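Local atomic coordinates of cystathionine gamma-lyase (Saccharomyces cerevisiae, PDB entry 1N8P), a protein that binds pyridoxal-5'-phosphate and belongs to the Cys/Met metabolism family of enzymes that depend on this compound, with four chains in its assembly. Residues A81-I86 and L141-T146; L175-T180 and S187-F192. All blocks are in the same frame, centred on the assembly; numbering follows the deposited sequence.

Contact 1: residues A81-I86 and L141-T146; sequences ATTATI and LVWIET
With CG anti to the backbone N (chi1 -165°), Trp143 sends its indole out from strand 139-144 to Thr83 and Ile86 on helix 79-88. Ile86 answers with an extended end (chi2 -176°), and this carries CD1 to the six-membered part of the indole. Thr83 OG1 lies 3.4 Å from Trp143 CH2. Its methyl CG2 is 3.8 Å from the same carbon. Both branches of Thr83 meet the far end of the ring; the hydroxyl comes at a slant to its plane, as does Ile86 CD1. Ile86 CD1 comes to 4.0 Å from Trp143 CZ3. These two side chains cross at about a right angle. The other branch of Ile86 serves a second partner: CG2 is 4.0 Å from Leu141 CD1. Ile86 thus spans two residues that point to the same side of the strand. The contact is apolar apart from the Thr83 hydroxyl. The axes of the segments are 12.2 Å apart and nearly antiparallel, at 161°, and the large indole bridges much of that gap.

Both segments belong to the PLP-binding domain. Helix 79-88 packs on one face of its seven-stranded sheet, where Ile86 and Trp143 also touch Val198 of strand 196-200. Val142 and Ile144 point to the other face, which is covered by helix 157-167.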
loop_
_atom_site.group_PDB
_atom_site.type_symbol
_atom_site.label_atom_id
_atom_site.label_comp_id
_atom_site.label_asym_id
_atom_site.label_seq_id
_atom_site.Cartn_x
_atom_site.Cartn_y
_atom_site.Cartn_z
ATOM N N ALA A 81 -9.686 6.060 -20.157
ATOM C CA ALA A 81 -8.762 5.232 -20.917
ATOM C C ALA A 81 -9.525 4.099 -21.595
ATOM O O ALA A 81 -9.153 3.654 -22.679
ATOM C CB ALA A 81 -7.710 4.665 -19.983
ATOM N N THR A 82 -10.597 3.661 -20.934
ATOM C CA THR A 82 -11.462 2.572 -21.380
ATOM C C THR A 82 -12.331 3.001 -22.551
ATOM O O THR A 82 -12.684 2.189 -23.418
ATOM C CB THR A 82 -12.365 2.093 -20.219
ATOM O OG1 THR A 82 -11.544 1.574 -19.170
ATOM C CG2 THR A 82 -13.302 1.017 -20.663
ATOM N N THR A 83 -12.694 4.274 -22.572
ATOM C CA THR A 83 -13.500 4.809 -23.656
ATOM C C THR A 83 -12.535 5.043 -24.798
ATOM O O THR A 83 -12.884 4.919 -25.972
ATOM C CB THR A 83 -14.110 6.156 -23.263
ATOM O OG1 THR A 83 -15.121 5.951 -22.266
ATOM C CG2 THR A 83 -14.699 6.848 -24.467
ATOM N N ALA A 84 -11.304 5.377 -24.423
ATOM C CA ALA A 84 -10.252 5.667 -25.383
ATOM C C ALA A 84 -9.837 4.461 -26.189
ATOM O O ALA A 84 -9.664 4.556 -27.401
ATOM C CB ALA A 84 -9.034 6.260 -24.675
ATOM N N THR A 85 -9.656 3.336 -25.516
ATOM C CA THR A 85 -9.255 2.124 -26.195
ATOM C C THR A 85 -10.364 1.735 -27.165
ATOM O O THR A 85 -10.094 1.268 -28.270
ATOM C CB THR A 85 -9.008 1.007 -25.179
ATOM O OG1 THR A 85 -8.040 1.477 -24.240
ATOM C CG2 THR A 85 -8.493 -0.282 -25.863
ATOM N N ILE A 86 -11.610 1.952 -26.761
ATOM C CA ILE A 86 -12.724 1.607 -27.622
ATOM C C ILE A 86 -12.761 2.501 -28.872
ATOM O O ILE A 86 -13.007 2.022 -29.981
ATOM C CB ILE A 86 -14.069 1.721 -26.884
ATOM C CG1 ILE A 86 -14.092 0.798 -25.664
ATOM C CG2 ILE A 86 -15.201 1.327 -27.832
ATOM C CD1 ILE A 86 -15.472 0.783 -24.909
ATOM N N LEU A 141 -20.092 3.403 -34.054
ATOM C CA LEU A 141 -20.332 3.262 -32.622
ATOM C C LEU A 141 -21.581 4.020 -32.224
ATOM O O LEU A 141 -21.895 5.042 -32.807
ATOM C CB LEU A 141 -19.114 3.809 -31.819
ATOM C CG LEU A 141 -19.038 3.807 -30.261
ATOM C CD1 LEU A 141 -18.596 2.464 -29.725
ATOM C CD2 LEU A 141 -18.030 4.836 -29.781
ATOM N N VAL A 142 -22.296 3.490 -31.238
ATOM C CA VAL A 142 -23.481 4.138 -30.668
ATOM C C VAL A 142 -23.202 4.058 -29.170
ATOM O O VAL A 142 -23.121 2.953 -28.606
ATOM C CB VAL A 142 -24.801 3.386 -30.980
ATOM C CG1 VAL A 142 -25.972 4.118 -30.377
ATOM C CG2 VAL A 142 -25.003 3.310 -32.452
ATOM N N TRP A 143 -23.030 5.220 -28.545
ATOM C CA TRP A 143 -22.727 5.273 -27.127
ATOM C C TRP A 143 -23.941 5.690 -26.326
ATOM O O TRP A 143 -24.516 6.740 -26.569
ATOM C CB TRP A 143 -21.575 6.242 -26.891
ATOM C CG TRP A 143 -20.908 6.138 -25.539
ATOM C CD1 TRP A 143 -21.290 6.755 -24.386
ATOM C CD2 TRP A 143 -19.707 5.417 -25.228
ATOM N NE1 TRP A 143 -20.405 6.470 -23.384
ATOM C CE2 TRP A 143 -19.421 5.651 -23.872
ATOM C CE3 TRP A 143 -18.848 4.599 -25.966
ATOM C CZ2 TRP A 143 -18.307 5.096 -23.232
ATOM C CZ3 TRP A 143 -17.744 4.050 -25.328
ATOM C CH2 TRP A 143 -17.486 4.302 -23.976
ATOM N N ILE A 144 -24.329 4.846 -25.377
ATOM C CA ILE A 144 -25.473 5.110 -24.521
ATOM C C ILE A 144 -25.074 5.189 -23.053
ATOM O O ILE A 144 -24.461 4.280 -22.518
ATOM C CB ILE A 144 -26.522 4.012 -24.653
ATOM C CG1 ILE A 144 -27.129 4.032 -26.051
ATOM C CG2 ILE A 144 -27.586 4.192 -23.606
ATOM C CD1 ILE A 144 -28.161 2.915 -26.262
ATOM N N GLU A 145 -25.444 6.289 -22.416
ATOM C CA GLU A 145 -25.151 6.519 -21.018
ATOM C C GLU A 145 -26.511 6.331 -20.355
ATOM O O GLU A 145 -27.160 7.293 -19.993
ATOM C CB GLU A 145 -24.648 7.948 -20.857
ATOM C CG GLU A 145 -23.982 8.273 -19.555
ATOM C CD GLU A 145 -23.533 9.712 -19.516
ATOM O OE1 GLU A 145 -24.416 10.594 -19.494
ATOM O OE2 GLU A 145 -22.305 9.965 -19.519
ATOM N N THR A 146 -26.927 5.076 -20.196
ATOM C CA THR A 146 -28.244 4.770 -19.644
ATOM C C THR A 146 -28.778 5.836 -18.721
ATOM O O THR A 146 -29.655 6.594 -19.134
ATOM C CB THR A 146 -28.302 3.384 -18.963
ATOM O OG1 THR A 146 -27.058 3.100 -18.303
ATOM C CG2 THR A 146 -28.639 2.315 -20.002
#

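Contact 2: residues L175-T180 and S187-F192; sequences LVVDNT and SNPLNF. With PLP (pyridoxal-5'-phosphate), chain E.
Asn179 and Val177 both turn toward Pro189, whose ring is the centre of this contact. The site is in the alpha/beta PLP-binding domain of a fold type I PLP-dependent enzyme. Strand 174-178 ends here, and the chain returns through helix 183-186 to the loop before strand 196-200. The Asn179 amide lies broadside to the proline. Its CG, OD1 and ND2 are each 3.7 Å from Pro189 CD, so the group is not pointed end-on at the ring. With chi1 at -171°, Asn179 CG lies opposite the backbone N and beside the carbonyl carbon, which places the amide against the proline. Val177 meets the ring at another corner. Its CG1 is 3.8 Å from Pro189 CB, and the two side chains slant past each other. Ile157 of helix 157-167 also touches the proline.

One weak hydrogen bond joins the segments. Asn179 ND2 gives it to Ser187 O at 3.3 Å, with an N-H...O angle of 147°. The same amide nitrogen also has a weak bond to Glu68. Ser187 O receives a second weak bond, from Asn188 ND2.

Asp178 leaves the strand on the side away from the loop, and its carboxylate lies beside PLP. Its OD2 is 3.8 Å from PLP N1, and its OD1 is 3.5 Å from the methyl carbon C2A. An aspartate beside the pyridine nitrogen is a hallmark of this fold. Ser200 N binds the hydroxyl of Thr180, tying the turn to the next strand. Thr180 N bonds to Asp178 OD1 at 3.2 Å, on the anti lone pair, and closes an Asx turn. Thr180 OG1 adds a separate bond to Asp178 OD1 at 3.0 Å, from the syn side, 17° out of the carboxylate plane.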
loop_
_atom_site.group_PDB
_atom_site.type_symbol
_atom_site.label_atom_id
_atom_site.label_comp_id
_atom_site.label_asym_id
_atom_site.label_seq_id
_atom_site.Cartn_x
_atom_site.Cartn_y
_atom_site.Cartn_z
ATOM N N LEU A 175 -22.769 -1.261 -30.136
ATOM C CA LEU A 175 -23.431 -0.400 -29.163
ATOM C C LEU A 175 -22.742 -0.513 -27.784
ATOM O O LEU A 175 -22.646 -1.605 -27.203
ATOM C CB LEU A 175 -24.908 -0.817 -29.035
ATOM C CG LEU A 175 -25.790 -0.143 -27.992
ATOM C CD1 LEU A 175 -25.992 1.293 -28.379
ATOM C CD2 LEU A 175 -27.113 -0.847 -27.896
ATOM N N VAL A 176 -22.262 0.612 -27.265
ATOM C CA VAL A 176 -21.628 0.604 -25.948
ATOM C C VAL A 176 -22.535 1.319 -24.950
ATOM O O VAL A 176 -23.092 2.365 -25.269
ATOM C CB VAL A 176 -20.273 1.321 -25.966
ATOM C CG1 VAL A 176 -19.717 1.345 -24.599
ATOM C CG2 VAL A 176 -19.297 0.614 -26.900
ATOM N N VAL A 177 -22.702 0.741 -23.758
ATOM C CA VAL A 177 -23.525 1.354 -22.706
ATOM C C VAL A 177 -22.725 1.588 -21.427
ATOM O O VAL A 177 -22.137 0.646 -20.878
ATOM C CB VAL A 177 -24.741 0.504 -22.368
ATOM C CG1 VAL A 177 -25.475 1.098 -21.191
ATOM C CG2 VAL A 177 -25.679 0.461 -23.541
ATOM N N ASP A 178 -22.695 2.858 -20.994
ATOM C CA ASP A 178 -21.999 3.318 -19.787
ATOM C C ASP A 178 -22.921 2.978 -18.659
ATOM O O ASP A 178 -23.935 3.639 -18.491
ATOM C CB ASP A 178 -21.816 4.832 -19.804
ATOM C CG ASP A 178 -20.763 5.304 -18.825
ATOM O OD1 ASP A 178 -20.836 4.967 -17.627
ATOM O OD2 ASP A 178 -19.845 6.023 -19.257
ATOM N N ASN A 179 -22.534 1.975 -17.876
ATOM C CA ASN A 179 -23.315 1.441 -16.765
ATOM C C ASN A 179 -22.783 1.866 -15.407
ATOM O O ASN A 179 -23.146 1.248 -14.404
ATOM C CB ASN A 179 -23.267 -0.091 -16.906
ATOM C CG ASN A 179 -24.197 -0.836 -15.971
ATOM O OD1 ASN A 179 -25.336 -0.458 -15.759
ATOM N ND2 ASN A 179 -23.713 -1.950 -15.445
ATOM N N THR A 180 -21.930 2.901 -15.370
ATOM C CA THR A 180 -21.320 3.416 -14.123
ATOM C C THR A 180 -22.284 3.716 -12.947
ATOM O O THR A 180 -22.174 3.114 -11.872
ATOM C CB THR A 180 -20.455 4.712 -14.411
ATOM O OG1 THR A 180 -19.238 4.357 -15.104
ATOM C CG2 THR A 180 -20.109 5.454 -13.102
ATOM N N SER A 187 -28.162 -3.274 -12.865
ATOM C CA SER A 187 -28.445 -3.587 -14.246
ATOM C C SER A 187 -27.322 -4.255 -15.013
ATOM O O SER A 187 -26.145 -4.115 -14.690
ATOM C CB SER A 187 -28.851 -2.311 -14.956
ATOM O OG SER A 187 -29.157 -2.570 -16.312
ATOM N N ASN A 188 -27.705 -4.975 -16.059
ATOM C CA ASN A 188 -26.759 -5.695 -16.914
ATOM C C ASN A 188 -27.075 -5.444 -18.385
ATOM O O ASN A 188 -27.666 -6.309 -19.054
ATOM C CB ASN A 188 -26.830 -7.197 -16.631
ATOM C CG ASN A 188 -26.233 -7.564 -15.304
ATOM O OD1 ASN A 188 -26.498 -8.637 -14.779
ATOM N ND2 ASN A 188 -25.404 -6.688 -14.763
ATOM N N PRO A 189 -26.660 -4.266 -18.905
ATOM C CA PRO A 189 -26.882 -3.846 -20.288
ATOM C C PRO A 189 -26.643 -4.893 -21.378
ATOM O O PRO A 189 -27.284 -4.821 -22.420
ATOM C CB PRO A 189 -25.981 -2.613 -20.421
ATOM C CG PRO A 189 -26.029 -2.036 -19.062
ATOM C CD PRO A 189 -25.884 -3.240 -18.179
ATOM N N LEU A 190 -25.745 -5.854 -21.172
ATOM C CA LEU A 190 -25.537 -6.865 -22.225
ATOM C C LEU A 190 -26.845 -7.619 -22.479
ATOM O O LEU A 190 -27.222 -7.841 -23.629
ATOM C CB LEU A 190 -24.434 -7.862 -21.863
ATOM C CG LEU A 190 -23.077 -7.223 -21.634
ATOM C CD1 LEU A 190 -21.982 -8.298 -21.586
ATOM C CD2 LEU A 190 -22.844 -6.201 -22.738
ATOM N N ASN A 191 -27.544 -7.983 -21.404
ATOM C CA ASN A 191 -28.815 -8.686 -21.509
ATOM C C ASN A 191 -29.831 -7.835 -22.215
ATOM O O ASN A 191 -31.021 -8.092 -22.126
ATOM C CB ASN A 191 -29.365 -9.024 -20.135
ATOM C CG ASN A 191 -28.418 -9.840 -19.331
ATOM O OD1 ASN A 191 -27.390 -10.290 -19.846
ATOM N ND2 ASN A 191 -28.744 -10.052 -18.055
ATOM N N PHE A 192 -29.382 -6.809 -22.910
ATOM C CA PHE A 192 -30.317 -5.939 -23.605
ATOM C C PHE A 192 -29.770 -5.484 -24.943
ATOM O O PHE A 192 -30.071 -4.378 -25.400
ATOM C CB PHE A 192 -30.667 -4.714 -22.751
ATOM C CG PHE A 192 -31.281 -5.059 -21.417
ATOM C CD1 PHE A 192 -30.471 -5.314 -20.308
ATOM C CD2 PHE A 192 -32.667 -5.153 -21.278
ATOM C CE1 PHE A 192 -31.026 -5.653 -19.093
ATOM C CE2 PHE A 192 -33.252 -5.499 -20.053
ATOM C CZ PHE A 192 -32.438 -5.751 -18.957
HETATM N N1 PLP E . -17.997 8.374 -16.989
HETATM C C2 PLP E . -18.960 8.560 -16.020
HETATM C C2A PLP E . -20.380 8.197 -16.443
HETATM C C3 PLP E . -18.485 9.078 -14.704
HETATM O O3 PLP E . -19.497 9.189 -13.809
HETATM C C4 PLP E . -17.103 9.368 -14.492
HETATM C C4A PLP E . -16.635 9.928 -13.178
HETATM C C5 PLP E . -16.177 9.119 -15.632
HETATM C C6 PLP E . -16.649 8.629 -16.836
HETATM C C5A PLP E . -14.674 9.345 -15.400
HETATM O O4P PLP E . -13.980 8.179 -14.992
HETATM P P PLP E . -12.430 8.229 -14.794
HETATM O O1P PLP E . -12.138 6.962 -14.169
HETATM O O2P PLP E . -12.161 9.404 -13.877
HETATM O O3P PLP E . -11.929 8.451 -16.141
#

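Both contacts are buried in the core of the PLP-binding domain, and their centres are about 11 Å apart. They share the seven-stranded sheet. Strand 139-144 of contact 1 is a parallel neighbour of strand 174-178 of contact 2. Probable hydrogen bonds join them, such as Ile144 N to Val176 O at 2.8 Å. Contact 1 fastens a helix to one face of the sheet through an indole, aliphatic side chains and one threonine. Contact 2 fastens a loop to a strand end on the side of helix 157-167, and adds one weak amide hydrogen bond to proline packing. Its strand also carries Asp178 and Thr180 to PLP, while in contact 1 Glu145 touches PLP just beyond the strand.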